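Local coordinates for protein cytochrome P450 RhF (PDB 6RO8) that probably acts as a heme-dependent monooxygenase, this chain being the heme domain of a longer protein that also carries reductase and iron-sulfur parts, at residues 286-297 and 395-406. Numbering follows the deposited sequence.
Sequences LLADRKVWKKIC and IEELSRRIPDLK
Helix 290-297 meets helix 395-401 nearly at a right angle, the segment axes crossing at -94° with a closest approach of 9.5 Å, and the type I turn Ile402 to Leu405 carries the chain back along the first helix. Trp293 carries much of the contact. With CG anti to the backbone N, its indole points at the second segment, where CZ2 and CH2 pack against CA and CB of Ser399, CZ2 standing 3.6 Å from Ser399 CA. NE1 donates to Pro403 O over 3.0 Å; the acceptor is in the ring plane, whereas the donor sits above the carbonyl plane. Pro403 O also receives a weak bond from Lys294 NZ (3.2 Å). Leu287 CD2 over the centre of one indole face and Cys297 SG nearer the rim of the opposite one join the NE1 bond in limiting the ring's rotation. Cys297 SG also packs on Pro403 CB at 3.7 Å. Arg290, folded back by its second and third torsions (-46° and -69°), brings NH2 to Leu405 O, in the guanidinium plane but above the carbonyl plane. NH1 adds a weak bond to that oxygen and a straighter one to Leu287 O. Lys406 CB lies over one face of this guanidinium, toward its rim. Leu287 CD1 touches Leu405 CD2 at 3.6 Å, while Ile395, about 11 Å from the heme, meets Leu286 and Ile296 through methyl groups beside the K helix (303-314). Side-chain donors thus satisfy turn carbonyls, plain packing that joins the short helix before K to the end of the P450 L helix (384-401), which follows heme-ligating Cys381.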
loop_
_atom_site.group_PDB
_atom_site.type_symbol
_atom_site.label_atom_id
_atom_site.label_comp_id
_atom_site.label_asym_id
_atom_site.label_seq_id
_atom_site.Cartn_x
_atom_site.Cartn_y
_atom_site.Cartn_z
ATOM N N LEU A 286 6.811 6.495 -16.204
ATOM C CA LEU A 286 6.449 6.731 -17.597
ATOM C C LEU A 286 6.954 8.073 -18.112
ATOM O O LEU A 286 7.266 8.187 -19.301
ATOM C CB LEU A 286 4.927 6.631 -17.770
ATOM C CG LEU A 286 4.251 5.336 -17.278
ATOM C CD1 LEU A 286 2.731 5.513 -17.101
ATOM C CD2 LEU A 286 4.545 4.109 -18.170
ATOM N N LEU A 287 7.023 9.096 -17.257
ATOM C CA LEU A 287 7.520 10.401 -17.687
ATOM C C LEU A 287 9.013 10.388 -17.944
ATOM O O LEU A 287 9.527 11.314 -18.596
ATOM C CB LEU A 287 7.200 11.474 -16.648
ATOM C CG LEU A 287 5.772 12.010 -16.673
ATOM C CD1 LEU A 287 5.665 13.211 -15.763
ATOM C CD2 LEU A 287 5.362 12.381 -18.063
ATOM N N ALA A 288 9.711 9.363 -17.458
ATOM C CA ALA A 288 11.150 9.279 -17.635
ATOM C C ALA A 288 11.546 8.533 -18.899
ATOM O O ALA A 288 12.646 8.758 -19.414
ATOM C CB ALA A 288 11.791 8.616 -16.415
ATOM N N ASP A 289 10.675 7.667 -19.412
ATOM C CA ASP A 289 10.896 6.937 -20.661
ATOM C C ASP A 289 10.078 7.632 -21.752
ATOM O O ASP A 289 8.909 7.316 -21.989
ATOM C CB ASP A 289 10.517 5.470 -20.481
ATOM C CG ASP A 289 11.083 4.574 -21.559
ATOM O OD1 ASP A 289 11.359 5.062 -22.680
ATOM O OD2 ASP A 289 11.233 3.365 -21.285
ATOM N N ARG A 290 10.712 8.597 -22.423
ATOM C CA ARG A 290 9.997 9.440 -23.380
ATOM C C ARG A 290 9.409 8.617 -24.517
ATOM O O ARG A 290 8.325 8.932 -25.031
ATOM C CB ARG A 290 10.935 10.516 -23.922
ATOM C CG ARG A 290 11.577 11.368 -22.844
ATOM C CD ARG A 290 10.549 11.803 -21.824
ATOM N NE ARG A 290 9.597 12.755 -22.380
ATOM C CZ ARG A 290 8.551 13.241 -21.722
ATOM N NH1 ARG A 290 8.301 12.837 -20.476
ATOM N NH2 ARG A 290 7.739 14.112 -22.322
ATOM N N LYS A 291 10.109 7.559 -24.927
ATOM C CA LYS A 291 9.554 6.654 -25.925
ATOM C C LYS A 291 8.253 6.046 -25.404
ATOM O O LYS A 291 7.238 6.025 -26.104
ATOM C CB LYS A 291 10.575 5.563 -26.282
ATOM C CG LYS A 291 11.913 6.018 -26.951
ATOM C CD LYS A 291 12.788 6.962 -26.062
ATOM C CE LYS A 291 13.284 6.296 -24.760
ATOM N NZ LYS A 291 13.538 7.263 -23.624
ATOM N N VAL A 292 8.246 5.611 -24.140
ATOM C CA VAL A 292 7.034 5.033 -23.558
ATOM C C VAL A 292 5.931 6.086 -23.451
ATOM O O VAL A 292 4.750 5.795 -23.680
ATOM C CB VAL A 292 7.356 4.385 -22.192
ATOM C CG1 VAL A 292 6.083 4.167 -21.374
ATOM C CG2 VAL A 292 8.091 3.061 -22.387
ATOM N N TRP A 293 6.298 7.328 -23.131
ATOM C CA TRP A 293 5.288 8.344 -22.846
ATOM C C TRP A 293 4.528 8.744 -24.108
ATOM O O TRP A 293 3.294 8.880 -24.089
ATOM C CB TRP A 293 5.953 9.563 -22.204
ATOM C CG TRP A 293 5.018 10.701 -21.921
ATOM C CD1 TRP A 293 4.935 11.870 -22.600
ATOM C CD2 TRP A 293 4.033 10.773 -20.877
ATOM N NE1 TRP A 293 3.964 12.672 -22.051
ATOM C CE2 TRP A 293 3.396 12.024 -20.991
ATOM C CE3 TRP A 293 3.637 9.906 -19.859
ATOM C CZ2 TRP A 293 2.379 12.429 -20.131
ATOM C CZ3 TRP A 293 2.625 10.307 -19.005
ATOM C CH2 TRP A 293 2.006 11.555 -19.147
ATOM N N LYS A 294 5.237 8.943 -25.223
ATOM C CA LYS A 294 4.504 9.310 -26.425
ATOM C C LYS A 294 3.738 8.131 -26.983
ATOM O O LYS A 294 2.712 8.334 -27.638
ATOM C CB LYS A 294 5.444 9.932 -27.462
ATOM C CG LYS A 294 5.944 11.335 -27.028
ATOM C CD LYS A 294 5.252 12.513 -27.829
ATOM C CE LYS A 294 5.023 13.716 -26.868
ATOM N NZ LYS A 294 6.284 14.243 -26.212
ATOM N N LYS A 295 4.185 6.903 -26.709
ATOM C CA LYS A 295 3.334 5.756 -26.992
ATOM C C LYS A 295 2.027 5.842 -26.207
ATOM O O LYS A 295 0.948 5.583 -26.762
ATOM C CB LYS A 295 4.067 4.447 -26.696
ATOM C CG LYS A 295 4.462 3.677 -27.949
ATOM C CD LYS A 295 5.575 2.642 -27.710
ATOM C CE LYS A 295 6.946 3.286 -27.759
ATOM N NZ LYS A 295 7.371 3.561 -29.160
ATOM N N ILE A 296 2.106 6.233 -24.921
ATOM C CA ILE A 296 0.910 6.504 -24.118
ATOM C C ILE A 296 0.128 7.687 -24.692
ATOM O O ILE A 296 -1.100 7.623 -24.855
ATOM C CB ILE A 296 1.285 6.773 -22.645
ATOM C CG1 ILE A 296 1.993 5.578 -21.982
ATOM C CG2 ILE A 296 0.054 7.246 -21.861
ATOM C CD1 ILE A 296 1.341 4.237 -22.190
ATOM N N CYS A 297 0.821 8.797 -24.978
ATOM C CA CYS A 297 0.148 9.950 -25.574
ATOM C C CYS A 297 -0.552 9.570 -26.874
ATOM O O CYS A 297 -1.684 9.994 -27.125
ATOM C CB CYS A 297 1.140 11.083 -25.838
ATOM S SG CYS A 297 1.736 11.945 -24.359
ATOM N N ILE A 395 -3.215 9.303 -15.520
ATOM C CA ILE A 395 -2.309 9.262 -16.659
ATOM C C ILE A 395 -3.021 9.674 -17.949
ATOM O O ILE A 395 -2.449 10.388 -18.786
ATOM C CB ILE A 395 -1.689 7.862 -16.770
ATOM C CG1 ILE A 395 -0.874 7.559 -15.514
ATOM C CG2 ILE A 395 -0.848 7.757 -18.030
ATOM C CD1 ILE A 395 -0.576 6.086 -15.337
ATOM N N GLU A 396 -4.269 9.226 -18.140
ATOM C CA GLU A 396 -5.020 9.633 -19.319
ATOM C C GLU A 396 -5.146 11.146 -19.367
ATOM O O GLU A 396 -4.814 11.774 -20.380
ATOM C CB GLU A 396 -6.403 8.972 -19.342
ATOM C CG GLU A 396 -7.089 8.969 -20.733
ATOM C CD GLU A 396 -7.804 10.284 -21.045
ATOM O OE1 GLU A 396 -8.040 11.027 -20.070
ATOM O OE2 GLU A 396 -8.120 10.579 -22.244
ATOM N N GLU A 397 -5.601 11.753 -18.262
ATOM C CA GLU A 397 -5.807 13.198 -18.239
ATOM C C GLU A 397 -4.510 13.928 -18.550
ATOM O O GLU A 397 -4.467 14.800 -19.428
ATOM C CB GLU A 397 -6.369 13.640 -16.884
ATOM C CG GLU A 397 -6.865 15.108 -16.822
ATOM C CD GLU A 397 -8.194 15.313 -17.568
ATOM O OE1 GLU A 397 -8.591 16.489 -17.808
ATOM O OE2 GLU A 397 -8.846 14.294 -17.919
ATOM N N LEU A 398 -3.430 13.536 -17.873
ATOM C CA LEU A 398 -2.149 14.216 -18.031
ATOM C C LEU A 398 -1.572 14.029 -19.429
ATOM O O LEU A 398 -1.096 14.989 -20.040
ATOM C CB LEU A 398 -1.158 13.712 -16.983
ATOM C CG LEU A 398 -1.360 14.287 -15.584
ATOM C CD1 LEU A 398 -0.519 13.526 -14.559
ATOM C CD2 LEU A 398 -1.029 15.759 -15.587
ATOM N N SER A 399 -1.572 12.797 -19.941
ATOM C CA SER A 399 -0.994 12.561 -21.257
ATOM C C SER A 399 -1.861 13.127 -22.366
ATOM O O SER A 399 -1.349 13.420 -23.451
ATOM C CB SER A 399 -0.778 11.069 -21.475
ATOM O OG SER A 399 -2.024 10.394 -21.481
ATOM N N ARG A 400 -3.155 13.295 -22.106
ATOM C CA ARG A 400 -4.042 13.889 -23.099
ATOM C C ARG A 400 -3.808 15.384 -23.220
ATOM O O ARG A 400 -3.687 15.919 -24.330
ATOM C CB ARG A 400 -5.498 13.626 -22.731
ATOM C CG ARG A 400 -6.448 13.898 -23.850
ATOM C CD ARG A 400 -7.861 13.556 -23.446
ATOM N NE ARG A 400 -8.475 14.614 -22.655
ATOM C CZ ARG A 400 -8.897 14.448 -21.409
ATOM N NH1 ARG A 400 -8.765 13.265 -20.832
ATOM N NH2 ARG A 400 -9.447 15.459 -20.742
ATOM N N ARG A 401 -3.732 16.074 -22.085
ATOM C CA ARG A 401 -3.733 17.525 -22.087
ATOM C C ARG A 401 -2.348 18.135 -21.942
ATOM O O ARG A 401 -2.170 19.313 -22.274
ATOM C CB ARG A 401 -4.648 18.037 -20.976
ATOM C CG ARG A 401 -6.044 17.469 -21.086
ATOM C CD ARG A 401 -6.888 17.889 -19.926
ATOM N NE ARG A 401 -6.764 19.314 -19.662
ATOM C CZ ARG A 401 -7.400 19.933 -18.677
ATOM N NH1 ARG A 401 -8.187 19.225 -17.872
ATOM N NH2 ARG A 401 -7.244 21.243 -18.492
ATOM N N ILE A 402 -1.370 17.379 -21.459
ATOM C CA ILE A 402 -0.001 17.875 -21.391
ATOM C C ILE A 402 0.915 16.822 -21.996
ATOM O O ILE A 402 1.668 16.162 -21.265
ATOM C CB ILE A 402 0.416 18.183 -19.948
ATOM C CG1 ILE A 402 -0.703 18.871 -19.166
ATOM C CG2 ILE A 402 1.632 19.041 -19.955
ATOM C CD1 ILE A 402 -0.312 19.181 -17.729
ATOM N N PRO A 403 0.870 16.599 -23.308
ATOM C CA PRO A 403 1.718 15.544 -23.892
ATOM C C PRO A 403 3.212 15.846 -23.847
ATOM O O PRO A 403 4.014 14.912 -23.994
ATOM C CB PRO A 403 1.211 15.445 -25.336
ATOM C CG PRO A 403 0.506 16.738 -25.584
ATOM C CD PRO A 403 -0.077 17.160 -24.290
ATOM N N ASP A 404 3.619 17.104 -23.654
ATOM C CA ASP A 404 5.032 17.422 -23.481
ATOM C C ASP A 404 5.469 17.358 -22.018
ATOM O O ASP A 404 6.577 17.793 -21.697
ATOM C CB ASP A 404 5.360 18.799 -24.082
ATOM C CG ASP A 404 4.740 19.958 -23.312
ATOM O OD1 ASP A 404 3.574 19.850 -22.881
ATOM O OD2 ASP A 404 5.425 20.993 -23.146
ATOM N N LEU A 405 4.623 16.831 -21.134
ATOM C CA LEU A 405 4.978 16.644 -19.736
ATOM C C LEU A 405 6.311 15.923 -19.601
ATOM O O LEU A 405 6.533 14.891 -20.239
ATOM C CB LEU A 405 3.891 15.825 -19.041
ATOM C CG LEU A 405 3.865 15.994 -17.537
ATOM C CD1 LEU A 405 3.509 17.412 -17.412
ATOM C CD2 LEU A 405 2.810 15.121 -16.911
ATOM N N LYS A 406 7.196 16.465 -18.758
ATOM C CA LYS A 406 8.478 15.830 -18.462
ATOM C C LYS A 406 8.832 16.042 -16.996
ATOM O O LYS A 406 8.401 17.014 -16.373
ATOM C CB LYS A 406 9.628 16.361 -19.338
ATOM C CG LYS A 406 9.780 17.887 -19.437
ATOM C CD LYS A 406 10.399 18.265 -20.785
ATOM C CE LYS A 406 9.344 18.649 -21.787
ATOM N NZ LYS A 406 9.701 18.406 -23.203
#